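Local coordinates for protein gamma-glutamyl-gamma-aminobutyraldehyde dehydrogenase (PDB 4LIH) that probably oxidises aldehydes, such as gamma-glutamyl-gamma-aminobutyraldehyde, to their carboxylic acids with NAD(P)+ as the electron acceptor, at residues S313-R319 and L412-D418; L434-T440 and T457-Y463. All blocks are in the same frame, centred on the assembly; numbering follows the deposited sequence.

Contact 1 (S313-R319 and L412-D418)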
ATOM      1  N   SER A 313      26.968   5.122 -21.530  1.00  9.27           N
ATOM      2  CA  SER A 313      28.240   4.864 -22.225  1.00  9.24           C
ATOM      3  C   SER A 313      28.034   4.321 -23.620  1.00  9.36           C
ATOM      4  O   SER A 313      28.995   4.199 -24.387  1.00  9.17           O
ATOM      5  CB  SER A 313      29.084   3.888 -21.418  1.00  9.27           C
ATOM      6  OG  SER A 313      28.315   2.759 -21.069  1.00  9.10           O
ATOM      7  N   ARG A 314      26.784   3.965 -23.956  1.00  9.49           N
ATOM      8  CA  ARG A 314      26.452   3.604 -25.332  1.00  9.72           C
ATOM      9  C   ARG A 314      25.361   4.588 -25.734  1.00 10.03           C
ATOM     10  O   ARG A 314      24.266   4.563 -25.145  1.00 10.11           O
ATOM     11  CB  ARG A 314      25.941   2.152 -25.486  1.00  9.55           C
ATOM     12  CG  ARG A 314      26.930   1.121 -25.096  1.00  9.52           C
ATOM     13  CD  ARG A 314      26.471  -0.311 -25.291  1.00  9.47           C
ATOM     14  NE  ARG A 314      25.412  -0.697 -24.399  1.00  9.38           N
ATOM     15  CZ  ARG A 314      24.378  -1.510 -24.692  1.00  9.35           C
ATOM     16  NH1 ARG A 314      24.207  -2.046 -25.886  1.00  9.46           N
ATOM     17  NH2 ARG A 314      23.491  -1.789 -23.752  1.00  9.43           N
ATOM     18  N   LEU A 315      25.702   5.501 -26.646  1.00 10.48           N
ATOM     19  CA  LEU A 315      24.723   6.396 -27.274  1.00 10.99           C
ATOM     20  C   LEU A 315      24.293   5.803 -28.594  1.00 11.06           C
ATOM     21  O   LEU A 315      25.068   5.721 -29.545  1.00 10.88           O
ATOM     22  CB  LEU A 315      25.309   7.785 -27.498  1.00 11.77           C
ATOM     23  CG  LEU A 315      24.290   8.737 -28.122  1.00 12.38           C
ATOM     24  CD1 LEU A 315      23.422   9.340 -27.041  1.00 12.47           C
ATOM     25  CD2 LEU A 315      24.944   9.803 -28.988  1.00 13.10           C
ATOM     26  N   LEU A 316      23.046   5.359 -28.626  1.00 11.18           N
ATOM     27  CA  LEU A 316      22.444   4.775 -29.794  1.00 11.43           C
ATOM     28  C   LEU A 316      21.649   5.888 -30.469  1.00 11.81           C
ATOM     29  O   LEU A 316      20.714   6.443 -29.862  1.00 11.73           O
ATOM     30  CB  LEU A 316      21.495   3.663 -29.396  1.00 11.56           C
ATOM     31  CG  LEU A 316      22.050   2.269 -29.142  1.00 11.46           C
ATOM     32  CD1 LEU A 316      23.195   2.261 -28.169  1.00 11.59           C
ATOM     33  CD2 LEU A 316      20.971   1.293 -28.661  1.00 11.51           C
ATOM     34  N   VAL A 317      21.998   6.198 -31.709  1.00 12.15           N
ATOM     35  CA  VAL A 317      21.397   7.322 -32.421  1.00 12.37           C
ATOM     36  C   VAL A 317      20.908   6.903 -33.799  1.00 12.68           C
ATOM     37  O   VAL A 317      21.586   6.199 -34.516  1.00 12.52           O
ATOM     38  CB  VAL A 317      22.395   8.485 -32.537  1.00 12.51           C
ATOM     39  CG1 VAL A 317      23.649   8.072 -33.265  1.00 12.68           C
ATOM     40  CG2 VAL A 317      21.749   9.691 -33.195  1.00 12.62           C
ATOM     41  N   HIS A 318      19.725   7.345 -34.172  1.00 13.00           N
ATOM     42  CA  HIS A 318      19.147   6.954 -35.446  1.00 13.69           C
ATOM     43  C   HIS A 318      19.929   7.599 -36.594  1.00 14.29           C
ATOM     44  O   HIS A 318      20.297   8.756 -36.532  1.00 13.75           O
ATOM     45  CB  HIS A 318      17.670   7.367 -35.506  1.00 13.83           C
ATOM     46  CG  HIS A 318      16.921   6.764 -36.646  1.00 14.10           C
ATOM     47  ND1 HIS A 318      17.038   7.224 -37.946  1.00 14.64           N
ATOM     48  CD2 HIS A 318      15.988   5.786 -36.680  1.00 14.23           C
ATOM     49  CE1 HIS A 318      16.252   6.511 -38.734  1.00 14.59           C
ATOM     50  NE2 HIS A 318      15.603   5.631 -37.991  1.00 14.43           N
ATOM     51  N   ARG A 319      20.165   6.842 -37.653  1.00 15.64           N
ATOM     52  CA  ARG A 319      20.943   7.334 -38.814  1.00 16.98           C
ATOM     53  C   ARG A 319      20.516   8.701 -39.334  1.00 17.65           C
ATOM     54  O   ARG A 319      21.367   9.512 -39.727  1.00 17.73           O
ATOM     55  CB  ARG A 319      20.883   6.309 -39.957  1.00 18.65           C
ATOM     56  CG  ARG A 319      21.951   6.534 -41.029  1.00 20.55           C
ATOM     57  CD  ARG A 319      21.921   5.457 -42.104  1.00 22.58           C
ATOM     58  NE  ARG A 319      22.032   4.109 -41.549  1.00 23.46           N
ATOM     59  CZ  ARG A 319      23.162   3.538 -41.144  1.00 23.82           C
ATOM     60  NH1 ARG A 319      24.319   4.168 -41.217  1.00 24.49           N
ATOM     61  NH2 ARG A 319      23.138   2.304 -40.673  1.00 24.73           N
ATOM     62  N   LEU A 412      32.779   7.497 -24.539  1.00 10.53           N
ATOM     63  CA  LEU A 412      31.489   7.226 -25.100  1.00 10.57           C
ATOM     64  C   LEU A 412      31.594   6.429 -26.388  1.00 10.62           C
ATOM     65  O   LEU A 412      32.431   6.740 -27.280  1.00 10.92           O
ATOM     66  CB  LEU A 412      30.778   8.541 -25.414  1.00 10.60           C
ATOM     67  CG  LEU A 412      29.328   8.402 -25.955  1.00 10.65           C
ATOM     68  CD1 LEU A 412      28.362   7.860 -24.905  1.00 10.56           C
ATOM     69  CD2 LEU A 412      28.814   9.727 -26.435  1.00 10.83           C
ATOM     70  N   SER A 413      30.706   5.438 -26.514  1.00 10.56           N
ATOM     71  CA  SER A 413      30.537   4.629 -27.720  1.00 10.56           C
ATOM     72  C   SER A 413      29.244   5.062 -28.409  1.00 10.51           C
ATOM     73  O   SER A 413      28.142   4.872 -27.868  1.00 10.40           O
ATOM     74  CB  SER A 413      30.475   3.128 -27.375  1.00 10.61           C
ATOM     75  OG  SER A 413      31.737   2.638 -26.974  1.00 10.73           O
ATOM     76  N   VAL A 414      29.385   5.671 -29.586  1.00 10.49           N
ATOM     77  CA  VAL A 414      28.275   6.084 -30.410  1.00 10.42           C
ATOM     78  C   VAL A 414      27.953   4.985 -31.438  1.00 10.60           C
ATOM     79  O   VAL A 414      28.806   4.588 -32.247  1.00 10.61           O
ATOM     80  CB  VAL A 414      28.560   7.407 -31.158  1.00 10.48           C
ATOM     81  CG1 VAL A 414      27.381   7.781 -32.030  1.00 10.49           C
ATOM     82  CG2 VAL A 414      28.829   8.533 -30.181  1.00 10.43           C
ATOM     83  N   ILE A 415      26.699   4.528 -31.415  1.00 10.75           N
ATOM     84  CA  ILE A 415      26.247   3.368 -32.214  1.00 11.06           C
ATOM     85  C   ILE A 415      25.056   3.811 -33.025  1.00 11.50           C
ATOM     86  O   ILE A 415      24.130   4.375 -32.472  1.00 11.40           O
ATOM     87  CB  ILE A 415      25.835   2.171 -31.304  1.00 10.89           C
ATOM     88  CG1 ILE A 415      27.051   1.715 -30.496  1.00 10.83           C
ATOM     89  CG2 ILE A 415      25.184   1.047 -32.141  1.00 11.06           C
ATOM     90  CD1 ILE A 415      26.783   0.806 -29.311  1.00 10.74           C
ATOM     91  N   VAL A 416      25.089   3.575 -34.335  1.00 12.28           N
ATOM     92  CA  VAL A 416      24.006   3.982 -35.221  1.00 12.75           C
ATOM     93  C   VAL A 416      22.995   2.862 -35.416  1.00 13.03           C
ATOM     94  O   VAL A 416      23.371   1.700 -35.410  1.00 13.22           O
ATOM     95  CB  VAL A 416      24.550   4.411 -36.603  1.00 13.28           C
ATOM     96  CG1 VAL A 416      25.071   3.202 -37.390  1.00 13.81           C
ATOM     97  CG2 VAL A 416      23.446   5.097 -37.379  1.00 13.54           C
ATOM     98  N   PHE A 417      21.721   3.205 -35.584  1.00 13.10           N
ATOM     99  CA  PHE A 417      20.728   2.213 -35.895  1.00 13.77           C
ATOM    100  C   PHE A 417      19.721   2.765 -36.874  1.00 15.09           C
ATOM    101  O   PHE A 417      19.631   3.992 -37.079  1.00 15.17           O
ATOM    102  CB  PHE A 417      20.007   1.750 -34.636  1.00 13.16           C
ATOM    103  CG  PHE A 417      19.149   2.809 -33.995  1.00 12.70           C
ATOM    104  CD1 PHE A 417      17.794   2.915 -34.300  1.00 12.41           C
ATOM    105  CD2 PHE A 417      19.683   3.661 -33.018  1.00 12.42           C
ATOM    106  CE1 PHE A 417      17.006   3.857 -33.675  1.00 12.32           C
ATOM    107  CE2 PHE A 417      18.889   4.610 -32.386  1.00 12.18           C
ATOM    108  CZ  PHE A 417      17.564   4.719 -32.716  1.00 12.09           C
ATOM    109  N   ASP A 418      18.986   1.851 -37.486  1.00 16.94           N
ATOM    110  CA  ASP A 418      18.049   2.197 -38.569  1.00 19.31           C
ATOM    111  C   ASP A 418      16.599   2.140 -38.149  1.00 19.19           C
ATOM    112  O   ASP A 418      15.740   2.763 -38.758  1.00 19.25           O
ATOM    113  CB  ASP A 418      18.273   1.291 -39.781  1.00 21.03           C
ATOM    114  CG  ASP A 418      19.517   1.654 -40.523  1.00 22.75           C
ATOM    115  OD1 ASP A 418      19.580   2.735 -41.167  1.00 26.93           O
ATOM    116  OD2 ASP A 418      20.467   0.887 -40.441  1.00 23.92           O
TER
HETATM  117  O   HOH W   1      31.675   3.464 -23.967  1.00 11.18           O

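Contact 2 (L434-T440 and T457-Y463)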
ATOM      1  N   LEU A 434      21.636  -1.849 -15.525  1.00  8.83           N
ATOM      2  CA  LEU A 434      21.486  -0.854 -14.461  1.00  8.79           C
ATOM      3  C   LEU A 434      20.514   0.276 -14.849  1.00  8.82           C
ATOM      4  O   LEU A 434      19.686   0.711 -14.041  1.00  8.71           O
ATOM      5  CB  LEU A 434      22.858  -0.321 -14.022  1.00  8.74           C
ATOM      6  CG  LEU A 434      22.841   0.507 -12.726  1.00  8.68           C
ATOM      7  CD1 LEU A 434      22.183  -0.344 -11.633  1.00  8.62           C
ATOM      8  CD2 LEU A 434      24.219   1.035 -12.275  1.00  8.71           C
ATOM      9  N   ALA A 435      20.597   0.726 -16.101  1.00  8.81           N
ATOM     10  CA  ALA A 435      19.797   1.820 -16.531  1.00  8.98           C
ATOM     11  C   ALA A 435      19.776   1.866 -18.031  1.00  9.05           C
ATOM     12  O   ALA A 435      20.570   1.167 -18.718  1.00  9.22           O
ATOM     13  CB  ALA A 435      20.323   3.113 -15.938  1.00  8.94           C
ATOM     14  N   ALA A 436      18.840   2.676 -18.519  1.00  9.14           N
ATOM     15  CA  ALA A 436      18.664   2.916 -19.933  1.00  9.03           C
ATOM     16  C   ALA A 436      17.889   4.213 -20.136  1.00  9.03           C
ATOM     17  O   ALA A 436      17.241   4.747 -19.222  1.00  9.03           O
ATOM     18  CB  ALA A 436      17.919   1.732 -20.537  1.00  8.98           C
ATOM     19  N   ALA A 437      17.927   4.730 -21.352  1.00  9.00           N
ATOM     20  CA  ALA A 437      17.074   5.889 -21.691  1.00  8.92           C
ATOM     21  C   ALA A 437      16.597   5.892 -23.123  1.00  9.04           C
ATOM     22  O   ALA A 437      17.218   5.244 -23.974  1.00  8.86           O
ATOM     23  CB  ALA A 437      17.840   7.153 -21.409  1.00  8.90           C
ATOM     24  N   VAL A 438      15.453   6.565 -23.376  1.00  9.10           N
ATOM     25  CA  VAL A 438      14.943   6.756 -24.719  1.00  9.42           C
ATOM     26  C   VAL A 438      14.441   8.193 -24.877  1.00  9.63           C
ATOM     27  O   VAL A 438      13.876   8.766 -23.937  1.00  9.16           O
ATOM     28  CB  VAL A 438      13.848   5.728 -25.134  1.00  9.55           C
ATOM     29  CG1 VAL A 438      12.653   5.735 -24.173  1.00  9.61           C
ATOM     30  CG2 VAL A 438      13.490   5.940 -26.589  1.00  9.86           C
ATOM     31  N   TRP A 439      14.746   8.780 -26.037  1.00  9.95           N
ATOM     32  CA  TRP A 439      14.308  10.151 -26.352  1.00 10.34           C
ATOM     33  C   TRP A 439      13.371  10.141 -27.535  1.00 10.76           C
ATOM     34  O   TRP A 439      13.788   9.814 -28.659  1.00 10.86           O
ATOM     35  CB  TRP A 439      15.483  11.083 -26.662  1.00 10.36           C
ATOM     36  CG  TRP A 439      16.465  11.235 -25.520  1.00 10.18           C
ATOM     37  CD1 TRP A 439      17.303  10.271 -25.047  1.00 10.08           C
ATOM     38  CD2 TRP A 439      16.658  12.386 -24.670  1.00 10.17           C
ATOM     39  NE1 TRP A 439      18.027  10.751 -24.021  1.00 10.01           N
ATOM     40  CE2 TRP A 439      17.635  12.033 -23.727  1.00 10.06           C
ATOM     41  CE3 TRP A 439      16.109  13.676 -24.631  1.00 10.26           C
ATOM     42  CZ2 TRP A 439      18.127  12.939 -22.774  1.00  9.99           C
ATOM     43  CZ3 TRP A 439      16.555  14.569 -23.662  1.00 10.23           C
ATOM     44  CH2 TRP A 439      17.550  14.188 -22.730  1.00 10.14           C
ATOM     45  N   THR A 440      12.124  10.558 -27.295  1.00 11.23           N
ATOM     46  CA  THR A 440      11.071  10.552 -28.294  1.00 11.65           C
ATOM     47  C   THR A 440       9.925  11.445 -27.831  1.00 12.20           C
ATOM     48  O   THR A 440       9.626  11.533 -26.633  1.00 11.99           O
ATOM     49  CB  THR A 440      10.530   9.133 -28.585  1.00 11.66           C
ATOM     50  OG1 THR A 440       9.540   9.197 -29.616  1.00 11.66           O
ATOM     51  CG2 THR A 440       9.913   8.462 -27.322  1.00 11.50           C
ATOM     52  N   THR A 457      16.428   1.362 -13.920  1.00  8.32           N
ATOM     53  CA  THR A 457      15.953   2.739 -14.149  1.00  8.27           C
ATOM     54  C   THR A 457      15.879   3.054 -15.632  1.00  8.33           C
ATOM     55  O   THR A 457      16.851   2.854 -16.362  1.00  8.51           O
ATOM     56  CB  THR A 457      16.859   3.786 -13.453  1.00  8.26           C
ATOM     57  OG1 THR A 457      17.011   3.497 -12.064  1.00  8.11           O
ATOM     58  CG2 THR A 457      16.345   5.236 -13.584  1.00  8.27           C
ATOM     59  N   VAL A 458      14.714   3.505 -16.130  1.00  8.14           N
ATOM     60  CA  VAL A 458      14.608   3.926 -17.490  1.00  8.18           C
ATOM     61  C   VAL A 458      14.202   5.407 -17.495  1.00  8.16           C
ATOM     62  O   VAL A 458      13.179   5.787 -16.902  1.00  8.20           O
ATOM     63  CB  VAL A 458      13.623   3.069 -18.330  1.00  8.20           C
ATOM     64  CG1 VAL A 458      13.523   3.621 -19.730  1.00  8.24           C
ATOM     65  CG2 VAL A 458      14.057   1.595 -18.373  1.00  8.17           C
ATOM     66  N   TRP A 459      15.080   6.232 -18.055  1.00  8.18           N
ATOM     67  CA  TRP A 459      14.824   7.654 -18.239  1.00  8.24           C
ATOM     68  C   TRP A 459      14.231   7.925 -19.653  1.00  8.41           C
ATOM     69  O   TRP A 459      14.692   7.372 -20.675  1.00  8.33           O
ATOM     70  CB  TRP A 459      16.096   8.461 -18.067  1.00  8.21           C
ATOM     71  CG  TRP A 459      16.717   8.401 -16.711  1.00  8.09           C
ATOM     72  CD1 TRP A 459      16.266   8.985 -15.567  1.00  8.02           C
ATOM     73  CD2 TRP A 459      17.933   7.751 -16.378  1.00  8.06           C
ATOM     74  NE1 TRP A 459      17.126   8.724 -14.531  1.00  7.96           N
ATOM     75  CE2 TRP A 459      18.159   7.965 -14.996  1.00  7.98           C
ATOM     76  CE3 TRP A 459      18.887   7.046 -17.116  1.00  8.00           C
ATOM     77  CZ2 TRP A 459      19.300   7.461 -14.334  1.00  7.98           C
ATOM     78  CZ3 TRP A 459      20.001   6.569 -16.468  1.00  7.98           C
ATOM     79  CH2 TRP A 459      20.224   6.793 -15.116  1.00  7.96           C
ATOM     80  N   VAL A 460      13.171   8.731 -19.697  1.00  8.54           N
ATOM     81  CA  VAL A 460      12.553   9.104 -20.966  1.00  8.77           C
ATOM     82  C   VAL A 460      12.738  10.631 -21.161  1.00  8.93           C
ATOM     83  O   VAL A 460      12.335  11.443 -20.325  1.00  9.03           O
ATOM     84  CB  VAL A 460      11.061   8.639 -21.086  1.00  8.85           C
ATOM     85  CG1 VAL A 460      10.463   9.130 -22.408  1.00  9.07           C
ATOM     86  CG2 VAL A 460      10.949   7.111 -20.946  1.00  8.78           C
ATOM     87  N   ASN A 461      13.401  11.017 -22.246  1.00  9.03           N
ATOM     88  CA  ASN A 461      13.677  12.437 -22.521  1.00  9.16           C
ATOM     89  C   ASN A 461      14.437  13.117 -21.394  1.00  9.03           C
ATOM     90  O   ASN A 461      14.266  14.292 -21.156  1.00  8.79           O
ATOM     91  CB  ASN A 461      12.390  13.212 -22.907  1.00  9.39           C
ATOM     92  CG  ASN A 461      11.675  12.593 -24.058  1.00  9.59           C
ATOM     93  OD1 ASN A 461      12.302  11.949 -24.893  1.00  9.84           O
ATOM     94  ND2 ASN A 461      10.354  12.811 -24.158  1.00  9.72           N
ATOM     95  N   CYS A 462      15.304  12.316 -20.752  1.00  8.91           N
ATOM     96  CA  CYS A 462      16.200  12.740 -19.737  1.00  9.03           C
ATOM     97  C   CYS A 462      17.247  11.639 -19.569  1.00  9.10           C
ATOM     98  O   CYS A 462      17.209  10.616 -20.273  1.00  9.22           O
ATOM     99  CB  CYS A 462      15.489  13.069 -18.384  1.00  9.00           C
ATOM    100  SG  CYS A 462      14.576  11.736 -17.631  1.00  8.89           S
ATOM    101  N   TYR A 463      18.213  11.911 -18.719  1.00  9.17           N
ATOM    102  CA  TYR A 463      19.229  10.909 -18.367  1.00  9.27           C
ATOM    103  C   TYR A 463      19.804  11.348 -17.030  1.00  9.51           C
ATOM    104  O   TYR A 463      20.148  12.481 -16.863  1.00  9.51           O
ATOM    105  CB  TYR A 463      20.354  10.807 -19.378  1.00  9.20           C
ATOM    106  CG  TYR A 463      21.029   9.502 -19.238  1.00  8.95           C
ATOM    107  CD1 TYR A 463      21.999   9.303 -18.234  1.00  8.92           C
ATOM    108  CD2 TYR A 463      20.705   8.459 -20.068  1.00  8.92           C
ATOM    109  CE1 TYR A 463      22.616   8.066 -18.074  1.00  8.80           C
ATOM    110  CE2 TYR A 463      21.276   7.187 -19.895  1.00  8.89           C
ATOM    111  CZ  TYR A 463      22.247   7.011 -18.914  1.00  8.72           C
ATOM    112  OH  TYR A 463      22.806   5.775 -18.740  1.00  8.53           O
TER
HETATM  113  O   HOH W   2      19.098   1.802 -11.544  1.00  8.51           O

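Contact 1 (S313-R319 and L412-D418)
Two neighbouring parallel strands of the mixed sheet, 314-318 and 411-417, meet here, Leu-315 lying beside Val-414 and Leu-316 beside Ile-415. Six backbone hydrogen bonds join them, from Ser-413 N to Ser-313 O at one end to Arg-319 N to Phe-417 O at the other; in the middle Ile-415 N reaches Leu-315 O at 2.8 Å. On the face carrying Leu-316, Ile-415 and Phe-417, the CD1 methyls of Leu-316 and Ile-415 touch at 4.0 Å, the two side chains lying alongside and pointing the same way. Helix 420-428 packs on this face through Leu-316 and Phe-417. A chi1 of 67° sets the Phe-417 ring between its own backbone N and carbonyl carbon and lays it back over the partner strand, with CE2 3.4 Å from His-318 N. His-318 CB sits over the ring face, and the imidazole turns its edge to that face in an offset edge-to-face pair, planes at 80°. Its ND1 accepts from Asp-320 N, making His-318 the N-cap of helix 319-333. On the other face Val-317 CG1 meets Val-414 CG1 at 3.9 Å. Beyond the ladder Arg-319 grips Asp-418 side-on: NE reaches OD1 at 2.8 Å and NH2 reaches OD2 at 3.0 Å. Both oxygens lie in the guanidinium plane and are met on their syn sides, though the carboxylate is turned 29° from that plane; the double grip fixes the guanidinium's rotation, while Val-416 CG2 lies over one face. Helix 319-333 follows strand 314-318 at once and helix 420-428 follows 411-417 after a short turn, typical of the alpha/beta catalytic domain of aldehyde dehydrogenases.

Contact 2 (L434-T440 and T457-Y463)
Ala-437 CB sits at the apolar centre, 3.4 Å from Tyr-463 CD2 and 4.0 Å from Trp-459 CB. Further along the same face Ala-435 CB comes obliquely to the six-membered part of the Trp-459 indole, 3.5 Å from CZ3. On the opposite face of the sheet Val-438 and Val-460 lie side by side, CG1 of the first against CG2 of the second. The six-membered ring of Trp-439 is covered by backbone: Asn-461 CA makes a CH-pi contact over its face, 3.7 Å from the centroid, and Cys-462 N lies over the same face, also offset toward the rim. The two strands belong to a right-handed beta-alpha-beta crossover, linked by helix 443-452, and strand 457-460 carries the sheet on into a strand of a second subunit. Parallel bonding alternates along the pair, Trp-459 N giving to Ala-436 O and Val-438 N to Trp-459 O, until Asn-461 N closes on Val-438 O. There the Asn-461 amide takes over from the backbone. With CG anti to the carbonyl carbon (chi1 -55°), its OD1 accepts from Thr-440 N at 2.8 Å on an in-plane lone pair, and its ND2 donates to Thr-440 O at 2.9 Å from above the carbonyl plane. At the opposite end a water bridges Leu-434 O and Thr-457 OG1.

How the contacts relate
Contacts 1 and 2 belong to one mixed sheet and follow one another along the chain: both segments of contact 1 precede those of contact 2 in sequence. Their centres are 14 Å apart and their nearest atoms about 5 Å, without touching. Strand 280-283 lies between them, pairing in parallel with 314-318 on one side and with 435-439 on the other, so the strand order runs 411-417, 314-318, 280-283, 435-439, 457-460. Asn-281 serves both neighbours: its backbone bonds to Arg-314 and Leu-316, and its side chain to Trp-439. Contact 2 lies closer to the predicted active-site residue Glu-274, through Leu-434, and to the subunit interface, whereas contact 1 builds the sheet away from both.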